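Local coordinates for protein putative glycosidase ph117-related (Bacteroides thetaiotaomicron, PDB 5A7V) that probably cleaves or phosphorolyses beta-mannosidic linkages as a GH130 family enzyme, and binds mannose in its pocket, at residues Trp37-Phe42 against Val285-Gly290; Phe60-Thr65 against Leu138-Gly143. All coordinates share one frame; numbering follows the deposited sequence.

Interaction 1: residues Trp37-Phe42 against Val285-Gly290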
loop_
_atom_site.group_PDB
_atom_site.type_symbol
_atom_site.label_atom_id
_atom_site.label_comp_id
_atom_site.label_asym_id
_atom_site.label_seq_id
_atom_site.Cartn_x
_atom_site.Cartn_y
_atom_site.Cartn_z
ATOM N N TRP A 37 -19.243 9.039 1.840
ATOM C CA TRP A 37 -18.198 8.599 2.804
ATOM C C TRP A 37 -16.827 8.368 2.191
ATOM O O TRP A 37 -15.838 8.222 2.884
ATOM C CB TRP A 37 -18.658 7.342 3.556
ATOM C CG TRP A 37 -18.993 6.173 2.687
ATOM C CD1 TRP A 37 -20.240 5.802 2.280
ATOM C CD2 TRP A 37 -18.074 5.227 2.099
ATOM N NE1 TRP A 37 -20.167 4.674 1.490
ATOM C CE2 TRP A 37 -18.850 4.308 1.340
ATOM C CE3 TRP A 37 -16.701 5.046 2.168
ATOM C CZ2 TRP A 37 -18.265 3.249 0.651
ATOM C CZ3 TRP A 37 -16.130 3.979 1.510
ATOM C CH2 TRP A 37 -16.914 3.102 0.716
ATOM N N ALA A 38 -16.790 8.274 0.843
ATOM C CA ALA A 38 -15.576 7.872 0.146
ATOM C C ALA A 38 -14.642 9.039 -0.180
ATOM O O ALA A 38 -15.066 10.146 -0.482
ATOM C CB ALA A 38 -15.943 7.160 -1.157
ATOM N N PHE A 39 -13.358 8.761 -0.102
ATOM C CA PHE A 39 -12.338 9.751 -0.504
ATOM C C PHE A 39 -12.263 9.882 -2.023
ATOM O O PHE A 39 -12.285 8.896 -2.738
ATOM C CB PHE A 39 -10.927 9.344 0.021
ATOM C CG PHE A 39 -10.805 9.375 1.514
ATOM C CD1 PHE A 39 -11.268 8.326 2.275
ATOM C CD2 PHE A 39 -10.220 10.449 2.170
ATOM C CE1 PHE A 39 -11.175 8.370 3.678
ATOM C CE2 PHE A 39 -10.146 10.492 3.562
ATOM C CZ PHE A 39 -10.636 9.450 4.300
ATOM N N GLY A 40 -12.079 11.125 -2.491
ATOM C CA GLY A 40 -11.844 11.349 -3.912
ATOM C C GLY A 40 -12.754 12.371 -4.527
ATOM O O GLY A 40 -13.648 12.905 -3.869
ATOM N N GLY A 41 -12.567 12.641 -5.825
ATOM C CA GLY A 41 -11.544 11.991 -6.650
ATOM C C GLY A 41 -10.118 12.481 -6.414
ATOM O O GLY A 41 -9.926 13.577 -5.865
ATOM N N PHE A 42 -9.154 11.634 -6.784
ATOM C CA PHE A 42 -7.733 11.957 -6.740
ATOM C C PHE A 42 -7.251 12.311 -8.142
ATOM O O PHE A 42 -7.204 11.432 -9.027
ATOM C CB PHE A 42 -6.943 10.796 -6.178
ATOM C CG PHE A 42 -7.229 10.494 -4.719
ATOM C CD1 PHE A 42 -8.345 9.762 -4.330
ATOM C CD2 PHE A 42 -6.347 10.930 -3.730
ATOM C CE1 PHE A 42 -8.578 9.488 -2.998
ATOM C CE2 PHE A 42 -6.572 10.641 -2.392
ATOM C CZ PHE A 42 -7.683 9.921 -2.014
ATOM N N VAL A 285 -12.654 3.819 6.934
ATOM C CA VAL A 285 -12.461 3.578 5.490
ATOM C C VAL A 285 -11.147 2.826 5.273
ATOM O O VAL A 285 -10.072 3.297 5.691
ATOM C CB VAL A 285 -12.479 4.868 4.689
ATOM C CG1 VAL A 285 -12.273 4.559 3.221
ATOM C CG2 VAL A 285 -13.804 5.589 4.890
ATOM N N LEU A 286 -11.253 1.687 4.591
ATOM C CA LEU A 286 -10.118 0.932 4.118
ATOM C C LEU A 286 -10.047 1.138 2.607
ATOM O O LEU A 286 -10.962 0.697 1.844
ATOM C CB LEU A 286 -10.281 -0.564 4.397
ATOM C CG LEU A 286 -9.175 -1.468 3.863
ATOM C CD1 LEU A 286 -7.801 -1.188 4.482
ATOM C CD2 LEU A 286 -9.508 -2.919 3.981
ATOM N N LEU A 287 -8.993 1.809 2.140
ATOM C CA LEU A 287 -8.739 1.956 0.683
ATOM C C LEU A 287 -7.877 0.755 0.298
ATOM O O LEU A 287 -6.912 0.399 0.985
ATOM C CB LEU A 287 -8.087 3.308 0.392
ATOM C CG LEU A 287 -8.864 4.551 0.849
ATOM C CD1 LEU A 287 -8.502 5.029 2.255
ATOM C CD2 LEU A 287 -8.644 5.713 -0.111
ATOM N N TYR A 288 -8.262 0.066 -0.800
ATOM C CA TYR A 288 -7.662 -1.232 -1.111
ATOM C C TYR A 288 -7.503 -1.406 -2.636
ATOM O O TYR A 288 -7.987 -0.568 -3.404
ATOM C CB TYR A 288 -8.435 -2.404 -0.486
ATOM C CG TYR A 288 -9.822 -2.656 -1.046
ATOM C CD1 TYR A 288 -10.918 -1.972 -0.616
ATOM C CD2 TYR A 288 -9.988 -3.626 -2.042
ATOM C CE1 TYR A 288 -12.179 -2.202 -1.168
ATOM C CE2 TYR A 288 -11.234 -3.857 -2.601
ATOM C CZ TYR A 288 -12.340 -3.162 -2.158
ATOM O OH TYR A 288 -13.599 -3.363 -2.675
ATOM N N ASN A 289 -6.822 -2.483 -2.978
ATOM C CA ASN A 289 -6.500 -2.831 -4.363
ATOM C C ASN A 289 -7.261 -4.065 -4.790
ATOM O O ASN A 289 -7.147 -5.108 -4.177
ATOM C CB ASN A 289 -4.981 -3.064 -4.426
ATOM C CG ASN A 289 -4.218 -1.791 -4.125
ATOM O OD1 ASN A 289 -4.247 -0.857 -4.890
ATOM N ND2 ASN A 289 -3.533 -1.747 -2.954
ATOM N N GLY A 290 -8.053 -3.906 -5.851
ATOM C CA GLY A 290 -8.747 -5.063 -6.419
ATOM C C GLY A 290 -8.022 -5.607 -7.626
ATOM O O GLY A 290 -7.564 -4.822 -8.452
#
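V285 points its isopropyl group between two aromatic side chains of the incoming N-terminal arm, W37 and F39, and each of its methyls has its own work. The F39 ring comes in edge-on, with V285 CB close to its plane, 3.9 Å from F39 CE1. V285 CG1, anti to the backbone N (chi1 180°), reaches the same part of the ring, 4.0 Å from F39 CD1. V285 CG2 turns instead to W37, 4.0 Å from W37 CE3, and also lies near the W37 carbonyl O. The indole meets this methyl obliquely, and A38 CB lies against one face of the W37 ring. Two residues on, on the same side of the strand, L287 takes up the base of F39, with L287 CD2 4.3 Å from F39 CB, while its other methyl, CD1, approaches the phenyl ring at an oblique angle.

Beyond this pair of segments, F39 also makes an edge-to-face contact with W359, and its carbonyl O accepts a hydrogen bond from Q310 NE2. The arm packs on strand 283-291, probably part of one blade of the five-bladed beta-propeller known for GH130 enzymes; further along that strand, N289 pairs through its backbone with E272 of the mannose pocket. Between the two segments themselves the grip is wholly van der Waals: shape and hydrophobic burial hold the rings against V285 and L287, and polar bonding of the arm is left to neighbours such as Q310.

Interaction 2: residues Phe60-Thr65 against Leu138-Gly143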
loop_
_atom_site.group_PDB
_atom_site.type_symbol
_atom_site.label_atom_id
_atom_site.label_comp_id
_atom_site.label_asym_id
_atom_site.label_seq_id
_atom_site.Cartn_x
_atom_site.Cartn_y
_atom_site.Cartn_z
ATOM N N PHE A 60 24.942 1.003 -4.624
ATOM C CA PHE A 60 24.876 0.726 -3.191
ATOM C C PHE A 60 25.790 -0.431 -2.909
ATOM O O PHE A 60 25.689 -1.446 -3.594
ATOM C CB PHE A 60 23.392 0.289 -2.914
ATOM C CG PHE A 60 23.134 -0.314 -1.585
ATOM C CD1 PHE A 60 23.455 0.377 -0.426
ATOM C CD2 PHE A 60 22.505 -1.572 -1.460
ATOM C CE1 PHE A 60 23.136 -0.134 0.812
ATOM C CE2 PHE A 60 22.227 -2.071 -0.202
ATOM C CZ PHE A 60 22.568 -1.354 0.931
ATOM N N TYR A 61 26.624 -0.345 -1.853
ATOM C CA TYR A 61 27.370 -1.531 -1.409
ATOM C C TYR A 61 26.432 -2.406 -0.594
ATOM O O TYR A 61 26.069 -2.063 0.544
ATOM C CB TYR A 61 28.607 -1.134 -0.588
ATOM C CG TYR A 61 29.516 -2.294 -0.284
ATOM C CD1 TYR A 61 29.353 -3.050 0.861
ATOM C CD2 TYR A 61 30.551 -2.620 -1.142
ATOM C CE1 TYR A 61 30.200 -4.094 1.168
ATOM C CE2 TYR A 61 31.428 -3.652 -0.868
ATOM C CZ TYR A 61 31.257 -4.384 0.302
ATOM O OH TYR A 61 32.144 -5.406 0.548
ATOM N N CYS A 62 26.009 -3.517 -1.163
ATOM C CA CYS A 62 25.023 -4.375 -0.542
ATOM C C CYS A 62 25.764 -5.189 0.525
ATOM O O CYS A 62 26.715 -5.929 0.233
ATOM C CB CYS A 62 24.376 -5.311 -1.576
ATOM S SG CYS A 62 23.363 -6.592 -0.802
ATOM N N PRO A 63 25.297 -5.104 1.791
ATOM C CA PRO A 63 25.993 -5.846 2.846
ATOM C C PRO A 63 25.788 -7.340 2.796
ATOM O O PRO A 63 26.530 -8.073 3.455
ATOM C CB PRO A 63 25.416 -5.250 4.166
ATOM C CG PRO A 63 24.052 -4.782 3.746
ATOM C CD PRO A 63 24.194 -4.286 2.332
ATOM N N MET A 64 24.789 -7.792 2.017
ATOM C CA MET A 64 24.641 -9.220 1.742
ATOM C C MET A 64 25.543 -9.752 0.660
ATOM O O MET A 64 26.194 -10.789 0.851
ATOM C CB MET A 64 23.184 -9.536 1.439
ATOM C CG MET A 64 22.337 -9.307 2.655
ATOM S SD MET A 64 22.908 -10.166 4.163
ATOM C CE MET A 64 22.976 -11.953 4.031
ATOM N N THR A 65 25.591 -9.022 -0.443
ATOM C CA THR A 65 26.332 -9.385 -1.649
ATOM C C THR A 65 27.859 -9.119 -1.474
ATOM O O THR A 65 28.682 -9.741 -2.156
ATOM C CB THR A 65 25.844 -8.520 -2.883
ATOM O OG1 THR A 65 24.418 -8.531 -3.015
ATOM C CG2 THR A 65 26.331 -9.108 -4.129
ATOM N N LEU A 138 14.670 -14.853 6.430
ATOM C CA LEU A 138 13.342 -14.484 5.931
ATOM C C LEU A 138 13.371 -13.433 4.805
ATOM O O LEU A 138 12.363 -13.297 4.094
ATOM C CB LEU A 138 12.476 -13.946 7.106
ATOM C CG LEU A 138 12.447 -14.843 8.338
ATOM C CD1 LEU A 138 11.542 -14.242 9.401
ATOM C CD2 LEU A 138 11.975 -16.261 8.033
ATOM N N GLU A 139 14.505 -12.724 4.621
ATOM C CA GLU A 139 14.554 -11.579 3.696
ATOM C C GLU A 139 15.583 -11.747 2.570
ATOM O O GLU A 139 15.702 -10.844 1.751
ATOM C CB GLU A 139 14.941 -10.303 4.495
ATOM C CG GLU A 139 13.812 -9.874 5.445
ATOM C CD GLU A 139 14.160 -8.663 6.278
ATOM O OE1 GLU A 139 15.282 -8.129 6.159
ATOM O OE2 GLU A 139 13.247 -8.249 7.042
ATOM N N TRP A 140 16.362 -12.818 2.577
ATOM C CA TRP A 140 17.376 -13.019 1.533
ATOM C C TRP A 140 16.927 -14.181 0.619
ATOM O O TRP A 140 16.577 -15.251 1.122
ATOM C CB TRP A 140 18.761 -13.304 2.130
ATOM C CG TRP A 140 19.845 -13.156 1.073
ATOM C CD1 TRP A 140 20.595 -14.172 0.555
ATOM C CD2 TRP A 140 20.211 -11.981 0.304
ATOM N NE1 TRP A 140 21.414 -13.715 -0.444
ATOM C CE2 TRP A 140 21.180 -12.377 -0.610
ATOM C CE3 TRP A 140 19.930 -10.649 0.380
ATOM C CZ2 TRP A 140 21.770 -11.479 -1.486
ATOM C CZ3 TRP A 140 20.370 -9.806 -0.602
ATOM C CH2 TRP A 140 21.336 -10.191 -1.449
ATOM N N PRO A 141 16.931 -13.995 -0.703
ATOM C CA PRO A 141 17.440 -12.850 -1.464
ATOM C C PRO A 141 16.435 -11.820 -1.950
ATOM O O PRO A 141 16.812 -10.859 -2.636
ATOM C CB PRO A 141 18.045 -13.522 -2.670
ATOM C CG PRO A 141 17.087 -14.638 -2.929
ATOM C CD PRO A 141 16.662 -15.140 -1.572
ATOM N N GLY A 142 15.167 -11.998 -1.620
ATOM C CA GLY A 142 14.137 -11.159 -2.192
ATOM C C GLY A 142 14.033 -9.766 -1.601
ATOM O O GLY A 142 13.570 -8.816 -2.222
ATOM N N GLY A 143 14.463 -9.621 -0.340
ATOM C CA GLY A 143 14.479 -8.301 0.322
ATOM C C GLY A 143 13.172 -7.898 0.966
ATOM O O GLY A 143 12.450 -8.746 1.522
#
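A methionine lies over a tryptophan here with its CB, not its sulfur, pressed closest to the ring. M64 CB stands 3.5 Å from the centroid of the six-membered ring of W140, only 14° off the normal, a tight CH-pi contact. M64 CG follows, 3.6 Å from W140 CE3. The chain then bends at chi2 (-53°) and again at chi3, and M64 SD ends higher above the same W140 ring, 5.3 Å from the centroid of its six-membered part, a more distant Met-aromatic contact. Against the opposite face of the indole lies P141 CB, from the proline that follows W140 through a cis peptide, so the ring is sandwiched between aliphatic groups. C62 SG and T65 OG1 both come to the W140 ring obliquely, with C62 SG 4.2 Å from W140 CH2. T65 N donates a hydrogen bond to C62 SG (3.3 Å), closing the turn that follows the strand.

W140 is the first residue past helix 136-139, on the way into strand 143-151, so the contact ties the small 60-62/67-69 hairpin to the entry of a blade. Next to it, E139 is anchored by a salt bridge to K184. The tryptophan is modelled in two conformers, and this packing belongs to one of them. With dispersion, CH-pi and weak sulfur-aromatic terms alone acting on the indole across the contact, it has no directional bond there to fix it, which is consistent with the tryptophan having a second conformer.

Interactions 1 and 2 lie on opposite sides of the chain's centre, about 34 Å between their centres, and share no secondary-structure element. Interaction 1 is mostly buried and ties the N-terminal arm to a strand of a later blade; interaction 2 sits further out, partly exposed, and joins a peripheral hairpin to a helix-strand connection. Along the sequence the second is nested within the loop the first closes. Both rely on apolar and aromatic packing, but differently: branched aliphatics meet ring edges or lie obliquely in the buried contact, whereas in the outer one a ring face takes a methionine, with sulfurs contributing, and the tryptophan is modelled in two conformers.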